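Local coordinates for protein lipocalin AI-4 (Rhodnius prolixus, PDB 5H9N) that binds cysteinyl leukotrienes such as leukotriene C4 inside a lipocalin barrel, probably sequestering these host mediators while the insect takes its blood meal, at residues 95-100 with 106-111; 121-126 with 145-150. The protein carries 1 engineered substitution. All blocks are in the same frame, centred on the assembly; numbering follows the deposited sequence. Where two conformers were deposited one is given.

In the fold
Interactions 1 and 2 involve successive strands (90-100, 105-112, 120-127) of one curled antiparallel sheet, the barrel of a lipocalin of the triabin family, with their centres about 9 Å apart. Interaction 1 pairs strands 90-100 and 105-112 as a beta hairpin and is complete before interaction 2 begins. Interaction 2 starts on the next strand, 120-127, and reaches outward to the loop between helix 139-144 and strand 151-152. Strands 105-112 and 120-127 are neighbours in the sheet, and Tyr109 OH lies 2.7 Å from Asp121 OD2, a probable hydrogen bond. Residues of both contacts touch the leukotriene: Arg110 and Asn122 meet one carboxylate, while Met95, Leu108 and Phe126 line its hydrocarbon tail.

Interaction 1: residues 95-100 with 106-111; sequences MAVVET and ALLYRC. With LTX ((5~{S},6~{R},7~{E},9~{E},11~{Z},14~{Z})-6-[(2~{R})-2-[[(4~{S})-4-azanyl-5-oxidanyl-5-oxidanylidene-pentanoyl]amino]-3-( 2-hydroxy-2-oxoethylamino)-3-oxidanylidene-propyl]sulfanyl-5-oxidanyl-icosa-7,9,11,14-tetraenoic acid), chain B.
Met95 and Leu108 meet on the inner face of a lipocalin barrel, where strands 95-100 and 106-111 form an antiparallel beta hairpin in the wall beside the tail of leukotriene C4. Met95 CE packs 3.6 Å from Leu108 CD2, and Met95 SD lies 3.6 Å from LTX C17. The methionine chain bends at chi2 and chi3, which lets its sulfur face the ligand while its methyl turns to the leucine. The other methyl of Leu108, CD1, rests against Val97 CG2.

Further along the same face, Arg110 holds the ligand carboxylate with two nearly straight bonds, from NE to O2 (2.8 Å) and from NH2 to O1 (2.9 Å, 177° at the hydrogen). Its CG stands anti to the backbone N (chi1 -176°), and a bend at chi3 turns the guanidinium so that O2 lies in plane at its edge and LTX C9 over one face. Tyr48 takes the remaining nitrogen, NH1, which helps to fix the rotation of the group.

Behind these side chains, Ala96 and Tyr109 form a hydrogen-bonded pair through both backbone N-H groups. Opposite Leu107 the first strand spends two residues, Val98 and Glu99, in a classic beta bulge that moves the register by one. On the outer side of the sheet, Val98 CG2 approaches Tyr109 CB, and the Tyr109 hydroxyl pairs with Asp121. At the bulge, Leu107 O accepts a hydrogen bond from Val98 N (2.8 Å), bent to 137° at the hydrogen, and a straighter but weak one from Glu99 N (3.3 Å).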
ATOM      1  N   MET A  95       2.681  -5.950   1.496  1.00  8.45           N
ATOM      2  CA  MET A  95       2.549  -4.622   2.056  1.00  8.77           C
ATOM      3  C   MET A  95       2.544  -4.627   3.570  1.00  8.65           C
ATOM      4  O   MET A  95       2.198  -5.627   4.204  1.00  8.80           O
ATOM      5  CB  MET A  95       1.273  -3.971   1.531  1.00 11.67           C
ATOM      6  CG  MET A  95       0.047  -4.790   1.860  1.00 13.72           C
ATOM      7  SD  MET A  95      -1.302  -3.781   2.398  1.00 45.22           S
ATOM      8  CE  MET A  95      -0.375  -3.281   3.792  1.00  5.40           C
ATOM      9  N   ALA A  96       2.902  -3.487   4.149  1.00  7.78           N
ATOM     10  CA  ALA A  96       2.766  -3.270   5.583  1.00  9.17           C
ATOM     11  C   ALA A  96       2.272  -1.852   5.796  1.00  7.58           C
ATOM     12  O   ALA A  96       2.668  -0.941   5.060  1.00  8.71           O
ATOM     13  CB  ALA A  96       4.089  -3.485   6.292  1.00  9.34           C
ATOM     14  N   VAL A  97       1.414  -1.651   6.790  1.00  9.89           N
ATOM     15  CA  VAL A  97       0.965  -0.311   7.154  1.00  9.67           C
ATOM     16  C   VAL A  97       1.982   0.285   8.126  1.00 10.26           C
ATOM     17  O   VAL A  97       2.119  -0.163   9.262  1.00 12.17           O
ATOM     18  CB  VAL A  97      -0.434  -0.329   7.782  1.00 10.54           C
ATOM     19  CG1 VAL A  97      -0.871   1.087   8.143  1.00 13.23           C
ATOM     20  CG2 VAL A  97      -1.425  -0.953   6.821  1.00 11.33           C
ATOM     21  N   VAL A  98       2.715   1.292   7.678  1.00  9.85           N
ATOM     22  CA  VAL A  98       3.750   1.905   8.487  1.00 11.29           C
ATOM     23  C   VAL A  98       3.152   2.787   9.577  1.00 10.39           C
ATOM     24  O   VAL A  98       3.567   2.722  10.728  1.00 11.02           O
ATOM     25  CB  VAL A  98       4.714   2.716   7.597  1.00 10.29           C
ATOM     26  CG1 VAL A  98       5.783   3.380   8.434  1.00 13.82           C
ATOM     27  CG2 VAL A  98       5.342   1.805   6.535  1.00 12.02           C
ATOM     28  N   GLU A  99       2.176   3.603   9.205  1.00  9.87           N
ATOM     29  CA  GLU A  99       1.530   4.520  10.136  1.00 12.14           C
ATOM     30  C   GLU A  99       0.145   4.833   9.612  1.00 11.48           C
ATOM     31  O   GLU A  99       0.002   5.073   8.412  1.00 11.54           O
ATOM     32  CB  GLU A  99       2.334   5.817  10.274  1.00 13.99           C
ATOM     33  CG  GLU A  99       3.562   5.761  11.143  1.00 33.85           C
ATOM     34  CD  GLU A  99       3.264   6.120  12.580  1.00 45.88           C
ATOM     35  OE1 GLU A  99       3.559   7.267  12.977  1.00 56.58           O
ATOM     36  OE2 GLU A  99       2.725   5.261  13.307  1.00 40.30           O
ATOM     37  N   THR A 100      -0.870   4.852  10.471  1.00 11.58           N
ATOM     38  CA  THR A 100      -2.214   5.245  10.033  1.00 11.95           C
ATOM     39  C   THR A 100      -3.016   5.766  11.202  1.00 11.16           C
ATOM     40  O   THR A 100      -2.782   5.347  12.333  1.00 13.19           O
ATOM     41  CB  THR A 100      -2.984   4.070   9.371  1.00 11.07           C
ATOM     42  OG1 THR A 100      -4.260   4.527   8.910  1.00 11.45           O
ATOM     43  CG2 THR A 100      -3.200   2.944  10.349  1.00 13.56           C
ATOM     44  N   ALA A 106      -3.107   6.816   5.631  1.00  8.85           N
ATOM     45  CA  ALA A 106      -2.290   5.649   5.917  1.00  8.79           C
ATOM     46  C   ALA A 106      -1.052   5.684   5.054  1.00  8.74           C
ATOM     47  O   ALA A 106      -1.151   5.864   3.833  1.00  8.52           O
ATOM     48  CB  ALA A 106      -3.069   4.367   5.673  1.00 10.66           C
ATOM     49  N   LEU A 107       0.112   5.529   5.662  1.00  8.89           N
ATOM     50  CA  LEU A 107       1.377   5.390   4.956  1.00  8.53           C
ATOM     51  C   LEU A 107       1.719   3.920   4.891  1.00  7.82           C
ATOM     52  O   LEU A 107       1.846   3.282   5.936  1.00  8.51           O
ATOM     53  CB  LEU A 107       2.483   6.147   5.691  1.00  9.59           C
ATOM     54  CG  LEU A 107       3.875   6.067   5.073  1.00  9.52           C
ATOM     55  CD1 LEU A 107       3.899   6.738   3.717  1.00 12.09           C
ATOM     56  CD2 LEU A 107       4.936   6.637   6.017  1.00 13.12           C
ATOM     57  N   LEU A 108       1.822   3.379   3.682  1.00  7.67           N
ATOM     58  CA  LEU A 108       2.122   1.972   3.464  1.00  7.26           C
ATOM     59  C   LEU A 108       3.437   1.782   2.753  1.00  7.19           C
ATOM     60  O   LEU A 108       3.887   2.644   1.984  1.00  7.70           O
ATOM     61  CB  LEU A 108       1.012   1.292   2.643  1.00  8.41           C
ATOM     62  CG  LEU A 108      -0.198   0.731   3.389  1.00  8.80           C
ATOM     63  CD1 LEU A 108      -0.947   1.844   4.119  1.00 10.82           C
ATOM     64  CD2 LEU A 108      -1.127  -0.004   2.429  1.00 10.24           C
ATOM     65  N   TYR A 109       4.033   0.626   2.976  1.00  7.89           N
ATOM     66  CA  TYR A 109       5.165   0.145   2.196  1.00  8.42           C
ATOM     67  C   TYR A 109       4.663  -1.013   1.360  1.00  7.94           C
ATOM     68  O   TYR A 109       3.936  -1.867   1.881  1.00  8.10           O
ATOM     69  CB  TYR A 109       6.300  -0.297   3.113  1.00  9.02           C
ATOM     70  CG  TYR A 109       7.454  -0.947   2.387  1.00  8.18           C
ATOM     71  CD1 TYR A 109       8.335  -0.184   1.627  1.00  8.43           C
ATOM     72  CD2 TYR A 109       7.666  -2.320   2.451  1.00  8.91           C
ATOM     73  CE1 TYR A 109       9.391  -0.767   0.963  1.00  9.44           C
ATOM     74  CE2 TYR A 109       8.718  -2.911   1.793  1.00  9.27           C
ATOM     75  CZ  TYR A 109       9.572  -2.138   1.040  1.00  9.37           C
ATOM     76  OH  TYR A 109      10.624  -2.765   0.399  1.00 10.57           O
ATOM     77  N   ARG A 110       4.992  -1.030   0.073  1.00  7.32           N
ATOM     78  CA  ARG A 110       4.594  -2.111  -0.807  1.00  7.73           C
ATOM     79  C   ARG A 110       5.807  -2.645  -1.549  1.00  7.83           C
ATOM     80  O   ARG A 110       6.691  -1.879  -1.926  1.00  8.52           O
ATOM     81  CB  ARG A 110       3.527  -1.636  -1.801  1.00  8.84           C
ATOM     82  CG  ARG A 110       2.975  -2.738  -2.710  1.00  9.33           C
ATOM     83  CD  ARG A 110       1.694  -2.318  -3.423  1.00 12.64           C
ATOM     84  NE  ARG A 110       1.931  -1.231  -4.361  1.00 10.07           N
ATOM     85  CZ  ARG A 110       0.965  -0.518  -4.935  1.00 11.58           C
ATOM     86  NH1 ARG A 110      -0.308  -0.782  -4.651  1.00 12.08           N
ATOM     87  NH2 ARG A 110       1.274   0.474  -5.756  1.00 11.42           N
ATOM     88  N   CYS A 111       5.852  -3.952  -1.772  1.00  8.26           N
ATOM     89  CA  CYS A 111       6.984  -4.577  -2.441  0.62  9.35           C
ATOM     90  C   CYS A 111       6.540  -5.870  -3.113  1.00 10.86           C
ATOM     91  O   CYS A 111       5.713  -6.596  -2.571  1.00 10.97           O
ATOM     92  CB  CYS A 111       8.103  -4.842  -1.431  0.62  9.54           C
ATOM     93  SG  CYS A 111       9.650  -5.388  -2.131  0.62  9.06           S
TER
HETATM   94  O2  LTX B 201       4.513  -0.780  -5.363  1.00 13.54           O
HETATM   95  C1  LTX B 201       4.705   0.057  -6.276  1.00 14.25           C
HETATM   96  O1  LTX B 201       4.007   1.093  -6.401  1.00 13.07           O
HETATM   97  C2  LTX B 201       5.832  -0.187  -7.251  1.00 15.11           C
HETATM   98  C3  LTX B 201       5.255  -0.610  -8.598  1.00 21.41           C
HETATM   99  C4  LTX B 201       4.164  -1.662  -8.409  1.00 26.32           C
HETATM  100  C5  LTX B 201       3.776  -2.284  -9.743  1.00 31.46           C
HETATM  101  O3  LTX B 201       3.046  -1.342 -10.542  1.00 33.97           O
HETATM  102  C6  LTX B 201       2.941  -3.547  -9.559  1.00 25.02           C
HETATM  103  C7  LTX B 201       1.608  -3.238  -8.888  1.00 25.78           C
HETATM  104  C8  LTX B 201       1.287  -3.704  -7.669  1.00 22.08           C
HETATM  105  C9  LTX B 201      -0.024  -3.392  -7.079  1.00 16.13           C
HETATM  106  C10 LTX B 201      -0.517  -3.992  -5.986  1.00 15.24           C
HETATM  107  C11 LTX B 201      -1.843  -3.624  -5.479  1.00 15.15           C
HETATM  108  C12 LTX B 201      -2.455  -4.109  -4.390  1.00 14.73           C
HETATM  109  C13 LTX B 201      -1.879  -5.156  -3.453  1.00 19.44           C
HETATM  110  C14 LTX B 201      -0.889  -4.552  -2.477  1.00 16.07           C
HETATM  111  C15 LTX B 201      -1.240  -3.837  -1.414  1.00 20.60           C
HETATM  112  C16 LTX B 201      -2.684  -3.565  -1.063  1.00 27.43           C
HETATM  113  C17 LTX B 201      -2.816  -2.175  -0.449  1.00 24.70           C
HETATM  114  C18 LTX B 201      -4.225  -1.985   0.098  1.00 27.75           C
HETATM  115  C19 LTX B 201      -4.512  -0.532   0.447  1.00 27.99           C
HETATM  116  C20 LTX B 201      -5.907  -0.382   1.022  1.00 21.29           C
HETATM  117  O32 LTX B 201      -2.958  -2.464 -12.025  1.00 21.11           O
HETATM  118  C21 LTX B 201      -1.897  -3.062 -11.764  1.00 23.51           C
HETATM  119  O31 LTX B 201      -1.002  -2.588 -11.034  1.00 25.01           O
HETATM  120  CA3 LTX B 201      -1.688  -4.426 -12.366  1.00 24.38           C
HETATM  121  N3  LTX B 201      -0.424  -4.988 -11.915  1.00 25.59           N
HETATM  122  C22 LTX B 201       0.161  -6.034 -12.489  1.00 25.88           C
HETATM  123  O33 LTX B 201      -0.338  -6.590 -13.452  1.00 34.64           O
HETATM  124  CA2 LTX B 201       1.463  -6.546 -11.940  1.00 25.08           C
HETATM  125  CB2 LTX B 201       1.940  -5.763 -10.717  1.00 27.27           C
HETATM  126  SG2 LTX B 201       2.725  -4.253 -11.174  1.00 30.21           S
HETATM  127  N2  LTX B 201       2.470  -6.588 -12.980  1.00 25.27           N
HETATM  128  CD1 LTX B 201       3.203  -7.671 -13.194  1.00 32.76           C
HETATM  129  OE1 LTX B 201       3.365  -8.546 -12.355  1.00 27.80           O
HETATM  130  CG1 LTX B 201       3.838  -7.734 -14.563  1.00 42.31           C
HETATM  131  CB1 LTX B 201       4.911  -8.810 -14.629  1.00 51.91           C
HETATM  132  CA1 LTX B 201       5.856  -8.522 -15.793  1.00 65.42           C
HETATM  133  N1  LTX B 201       6.302  -7.115 -15.727  1.00 64.49           N
HETATM  134  C23 LTX B 201       5.170  -8.758 -17.105  1.00 73.19           C
HETATM  135  O11 LTX B 201       5.130  -7.820 -17.933  1.00 75.27           O
HETATM  136  O12 LTX B 201       4.674  -9.883 -17.322  1.00 76.04           O

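Interaction 2: residues 121-126 with 145-150; sequences DNFLLF and LELTSL. With LTX ((5~{S},6~{R},7~{E},9~{E},11~{Z},14~{Z})-6-[(2~{R})-2-[[(4~{S})-4-azanyl-5-oxidanyl-5-oxidanylidene-pentanoyl]amino]-3-( 2-hydroxy-2-oxoethylamino)-3-oxidanylidene-propyl]sulfanyl-5-oxidanyl-icosa-7,9,11,14-tetraenoic acid), chain B.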
ATOM      1  N   ASP A 121       9.669  -1.773  -5.085  1.00 10.84           N
ATOM      2  CA  ASP A 121       8.957  -1.366  -3.881  1.00 10.31           C
ATOM      3  C   ASP A 121       8.578   0.107  -3.958  1.00  9.48           C
ATOM      4  O   ASP A 121       8.899   0.801  -4.936  1.00 10.29           O
ATOM      5  CB  ASP A 121       9.754  -1.700  -2.603  1.00 11.16           C
ATOM      6  CG  ASP A 121      11.026  -0.910  -2.442  1.00 11.12           C
ATOM      7  OD1 ASP A 121      11.317  -0.011  -3.258  1.00 13.61           O
ATOM      8  OD2 ASP A 121      11.734  -1.183  -1.447  1.00 12.07           O
ATOM      9  N   ASN A 122       7.872   0.580  -2.945  1.00  8.25           N
ATOM     10  CA  ASN A 122       7.353   1.934  -2.951  1.00  8.91           C
ATOM     11  C   ASN A 122       6.844   2.263  -1.569  1.00  9.07           C
ATOM     12  O   ASN A 122       6.509   1.353  -0.786  1.00  8.62           O
ATOM     13  CB  ASN A 122       6.231   2.080  -3.981  1.00  8.78           C
ATOM     14  CG  ASN A 122       6.197   3.454  -4.620  1.00  8.77           C
ATOM     15  OD1 ASN A 122       6.822   4.409  -4.141  1.00  9.79           O
ATOM     16  ND2 ASN A 122       5.464   3.562  -5.718  1.00 10.63           N
ATOM     17  N   PHE A 123       6.785   3.554  -1.265  1.00  7.45           N
ATOM     18  CA  PHE A 123       5.982   4.030  -0.138  1.00  8.43           C
ATOM     19  C   PHE A 123       4.787   4.767  -0.701  1.00  6.84           C
ATOM     20  O   PHE A 123       4.914   5.549  -1.641  1.00  8.07           O
ATOM     21  CB  PHE A 123       6.784   4.924   0.798  1.00  8.79           C
ATOM     22  CG  PHE A 123       7.782   4.176   1.637  1.00  8.39           C
ATOM     23  CD1 PHE A 123       9.063   3.933   1.157  1.00 11.06           C
ATOM     24  CD2 PHE A 123       7.449   3.715   2.913  1.00  9.40           C
ATOM     25  CE1 PHE A 123       9.997   3.254   1.930  1.00 11.92           C
ATOM     26  CE2 PHE A 123       8.368   3.034   3.680  1.00 11.16           C
ATOM     27  CZ  PHE A 123       9.651   2.805   3.192  1.00 11.35           C
ATOM     28  N   LEU A 124       3.625   4.468  -0.125  1.00  7.50           N
ATOM     29  CA  LEU A 124       2.321   4.882  -0.625  1.00  6.91           C
ATOM     30  C   LEU A 124       1.586   5.657   0.437  1.00  7.32           C
ATOM     31  O   LEU A 124       1.541   5.226   1.586  1.00  7.89           O
ATOM     32  CB  LEU A 124       1.496   3.654  -1.004  1.00  7.79           C
ATOM     33  CG  LEU A 124       2.141   2.610  -1.918  1.00  8.56           C
ATOM     34  CD1 LEU A 124       1.205   1.428  -2.107  1.00 10.66           C
ATOM     35  CD2 LEU A 124       2.503   3.200  -3.252  1.00  8.98           C
ATOM     36  N   LEU A 125       0.982   6.769   0.059  1.00  7.19           N
ATOM     37  CA  LEU A 125       0.106   7.506   0.955  1.00  7.69           C
ATOM     38  C   LEU A 125      -1.330   7.371   0.481  1.00  6.72           C
ATOM     39  O   LEU A 125      -1.675   7.797  -0.644  1.00  7.38           O
ATOM     40  CB  LEU A 125       0.495   8.975   1.036  1.00  8.67           C
ATOM     41  CG  LEU A 125      -0.377   9.825   1.978  1.00  9.84           C
ATOM     42  CD1 LEU A 125      -0.216   9.344   3.422  1.00 10.98           C
ATOM     43  CD2 LEU A 125      -0.034  11.303   1.854  1.00 13.94           C
ATOM     44  N   PHE A 126      -2.133   6.753   1.345  1.00  7.67           N
ATOM     45  CA  PHE A 126      -3.561   6.607   1.140  1.00  7.72           C
ATOM     46  C   PHE A 126      -4.323   7.620   1.975  1.00  7.70           C
ATOM     47  O   PHE A 126      -3.917   7.957   3.094  1.00  8.08           O
ATOM     48  CB  PHE A 126      -4.024   5.192   1.486  1.00  9.33           C
ATOM     49  CG  PHE A 126      -3.512   4.139   0.548  1.00  8.36           C
ATOM     50  CD1 PHE A 126      -2.246   3.583   0.731  1.00  9.50           C
ATOM     51  CD2 PHE A 126      -4.263   3.723  -0.540  1.00  9.68           C
ATOM     52  CE1 PHE A 126      -1.770   2.612  -0.133  1.00 10.50           C
ATOM     53  CE2 PHE A 126      -3.780   2.757  -1.402  1.00 10.90           C
ATOM     54  CZ  PHE A 126      -2.539   2.203  -1.189  1.00 11.09           C
ATOM     55  N   LEU A 145      12.007   8.425   7.453  1.00 18.25           N
ATOM     56  CA  LEU A 145      12.097   7.516   6.319  1.00 18.37           C
ATOM     57  C   LEU A 145      12.663   8.162   5.057  1.00 22.48           C
ATOM     58  O   LEU A 145      12.726   7.513   4.008  1.00 24.44           O
ATOM     59  CB  LEU A 145      10.717   6.945   5.998  1.00 16.45           C
ATOM     60  CG  LEU A 145      10.069   6.053   7.056  1.00 17.96           C
ATOM     61  CD1 LEU A 145       8.604   5.839   6.720  1.00 19.21           C
ATOM     62  CD2 LEU A 145      10.791   4.719   7.150  1.00 20.84           C
ATOM     63  N   GLU A 146      13.054   9.431   5.157  1.00 26.13           N
ATOM     64  CA  GLU A 146      13.583  10.192   4.021  1.00 26.38           C
ATOM     65  C   GLU A 146      12.576  10.263   2.867  1.00 27.81           C
ATOM     66  O   GLU A 146      12.929  10.095   1.698  1.00 34.43           O
ATOM     67  CB  GLU A 146      14.915   9.587   3.560  1.00 35.16           C
ATOM     68  CG  GLU A 146      15.867   9.298   4.722  1.00 38.47           C
ATOM     69  CD  GLU A 146      17.228   8.793   4.280  1.00 46.73           C
ATOM     70  OE1 GLU A 146      17.339   8.274   3.152  1.00 50.06           O
ATOM     71  OE2 GLU A 146      18.189   8.911   5.070  1.00 49.66           O
ATOM     72  N   LEU A 147      11.318  10.522   3.208  1.00 19.09           N
ATOM     73  CA  LEU A 147      10.239  10.649   2.236  1.00 23.37           C
ATOM     74  C   LEU A 147       9.720  12.080   2.183  1.00 25.69           C
ATOM     75  O   LEU A 147       8.524  12.329   2.354  1.00 27.99           O
ATOM     76  CB  LEU A 147       9.099   9.703   2.584  1.00 18.99           C
ATOM     77  CG  LEU A 147       9.458   8.217   2.570  1.00 15.09           C
ATOM     78  CD1 LEU A 147       8.301   7.423   3.111  1.00 15.11           C
ATOM     79  CD2 LEU A 147       9.804   7.755   1.147  1.00 16.91           C
ATOM     80  N   THR A 148      10.628  13.013   1.935  1.00 27.29           N
ATOM     81  CA  THR A 148      10.318  14.429   2.069  1.00 32.42           C
ATOM     82  C   THR A 148       9.721  15.069   0.817  1.00 36.25           C
ATOM     83  O   THR A 148       9.349  16.243   0.840  1.00 40.20           O
ATOM     84  CB  THR A 148      11.571  15.224   2.470  1.00 34.97           C
ATOM     85  OG1 THR A 148      12.596  15.027   1.488  1.00 40.60           O
ATOM     86  CG2 THR A 148      12.078  14.763   3.830  1.00 43.24           C
ATOM     87  N   SER A 149       9.622  14.317  -0.272  1.00 21.80           N
ATOM     88  CA  SER A 149       8.924  14.843  -1.443  1.00 23.03           C
ATOM     89  C   SER A 149       8.082  13.796  -2.162  1.00 18.22           C
ATOM     90  O   SER A 149       8.377  13.428  -3.304  1.00 22.64           O
ATOM     91  CB  SER A 149       9.920  15.464  -2.427  1.00 32.77           C
ATOM     92  OG  SER A 149      10.846  14.502  -2.896  1.00 43.21           O
ATOM     93  N   LEU A 150       7.022  13.334  -1.510  1.00 15.75           N
ATOM     94  CA  LEU A 150       6.141  12.367  -2.155  1.00 12.07           C
ATOM     95  C   LEU A 150       5.521  12.962  -3.413  1.00 12.98           C
ATOM     96  O   LEU A 150       5.168  14.143  -3.456  1.00 16.37           O
ATOM     97  CB  LEU A 150       5.038  11.895  -1.210  1.00 15.21           C
ATOM     98  CG  LEU A 150       5.502  11.093   0.007  1.00 13.28           C
ATOM     99  CD1 LEU A 150       4.310  10.753   0.895  1.00 20.95           C
ATOM    100  CD2 LEU A 150       6.249   9.832  -0.387  1.00 15.99           C
TER
HETATM  101  O2  LTX B 201       4.513  -0.780  -5.363  1.00 13.54           O
HETATM  102  C1  LTX B 201       4.705   0.057  -6.276  1.00 14.25           C
HETATM  103  O1  LTX B 201       4.007   1.093  -6.401  1.00 13.07           O
HETATM  104  C2  LTX B 201       5.832  -0.187  -7.251  1.00 15.11           C
HETATM  105  C3  LTX B 201       5.255  -0.610  -8.598  1.00 21.41           C
HETATM  106  C4  LTX B 201       4.164  -1.662  -8.409  1.00 26.32           C
HETATM  107  C5  LTX B 201       3.776  -2.284  -9.743  1.00 31.46           C
HETATM  108  O3  LTX B 201       3.046  -1.342 -10.542  1.00 33.97           O
HETATM  109  C6  LTX B 201       2.941  -3.547  -9.559  1.00 25.02           C
HETATM  110  C7  LTX B 201       1.608  -3.238  -8.888  1.00 25.78           C
HETATM  111  C8  LTX B 201       1.287  -3.704  -7.669  1.00 22.08           C
HETATM  112  C9  LTX B 201      -0.024  -3.392  -7.079  1.00 16.13           C
HETATM  113  C10 LTX B 201      -0.517  -3.992  -5.986  1.00 15.24           C
HETATM  114  C11 LTX B 201      -1.843  -3.624  -5.479  1.00 15.15           C
HETATM  115  C12 LTX B 201      -2.455  -4.109  -4.390  1.00 14.73           C
HETATM  116  C13 LTX B 201      -1.879  -5.156  -3.453  1.00 19.44           C
HETATM  117  C14 LTX B 201      -0.889  -4.552  -2.477  1.00 16.07           C
HETATM  118  C15 LTX B 201      -1.240  -3.837  -1.414  1.00 20.60           C
HETATM  119  C16 LTX B 201      -2.684  -3.565  -1.063  1.00 27.43           C
HETATM  120  C17 LTX B 201      -2.816  -2.175  -0.449  1.00 24.70           C
HETATM  121  C18 LTX B 201      -4.225  -1.985   0.098  1.00 27.75           C
HETATM  122  C19 LTX B 201      -4.512  -0.532   0.447  1.00 27.99           C
HETATM  123  C20 LTX B 201      -5.907  -0.382   1.022  1.00 21.29           C
HETATM  124  O32 LTX B 201      -2.958  -2.464 -12.025  1.00 21.11           O
HETATM  125  C21 LTX B 201      -1.897  -3.062 -11.764  1.00 23.51           C
HETATM  126  O31 LTX B 201      -1.002  -2.588 -11.034  1.00 25.01           O
HETATM  127  CA3 LTX B 201      -1.688  -4.426 -12.366  1.00 24.38           C
HETATM  128  N3  LTX B 201      -0.424  -4.988 -11.915  1.00 25.59           N
HETATM  129  C22 LTX B 201       0.161  -6.034 -12.489  1.00 25.88           C
HETATM  130  O33 LTX B 201      -0.338  -6.590 -13.452  1.00 34.64           O
HETATM  131  CA2 LTX B 201       1.463  -6.546 -11.940  1.00 25.08           C
HETATM  132  CB2 LTX B 201       1.940  -5.763 -10.717  1.00 27.27           C
HETATM  133  SG2 LTX B 201       2.725  -4.253 -11.174  1.00 30.21           S
HETATM  134  N2  LTX B 201       2.470  -6.588 -12.980  1.00 25.27           N
HETATM  135  CD1 LTX B 201       3.203  -7.671 -13.194  1.00 32.76           C
HETATM  136  OE1 LTX B 201       3.365  -8.546 -12.355  1.00 27.80           O
HETATM  137  CG1 LTX B 201       3.838  -7.734 -14.563  1.00 42.31           C
HETATM  138  CB1 LTX B 201       4.911  -8.810 -14.629  1.00 51.91           C
HETATM  139  CA1 LTX B 201       5.856  -8.522 -15.793  1.00 65.42           C
HETATM  140  N1  LTX B 201       6.302  -7.115 -15.727  1.00 64.49           N
HETATM  141  C23 LTX B 201       5.170  -8.758 -17.105  1.00 73.19           C
HETATM  142  O11 LTX B 201       5.130  -7.820 -17.933  1.00 75.27           O
HETATM  143  O12 LTX B 201       4.674  -9.883 -17.322  1.00 76.04           O
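A methyl of Leu147, CD1, sits over one face of the Phe123 ring in a CH-pi contact that joins barrel strand 121-126 to the loop 145-150 after helix 139-144. It lies 4.0 Å from the ring centroid and 28° off the normal. The methyl is displaced toward the root of the ring, where Leu147 CD1 comes within 3.6 Å of Phe123 CG. The second methyl, Leu147 CD2, approaches Phe123 CD1, giving the leucine a forked grip on the ring. With CG anti to the carbonyl carbon (chi1 -73°), the Phe123 ring projects from the strand toward the loop, and Leu147 meets it at about a right angle.

Looser apolar contacts extend the patch. Leu145 CD1 approaches Phe123 CE2 at 4.1 Å, farther out on the ring, while Leu150 CD1 lies 4.2 Å from Leu125 CB, further along the strand. Leu147 and Leu150 both also pack on Leu142 of helix 139-144. A Schellman motif ends that helix, with Glu146 at positive phi, and the chain then turns to bring Leu147 to the barrel wall.

The contacts with the ligand belong to the inner face of the strand. Asn122 ND2 donates a nearly straight hydrogen bond of 2.9 Å to LTX O1. Asn122 OD1 accepts from the backbone N of Asp38, which would fix the flip of the amide and present the NH2 group to the leukotriene carboxylate. Deeper in the pocket, LTX C19 lies over one face of Phe126, 3.7 Å from Phe126 CZ.

The strand is therefore two-sided: apolar packing secures the loop to the outside of the barrel, whereas the inner face combines an amide donor for a carboxylate with an aromatic surface for the lipid tail.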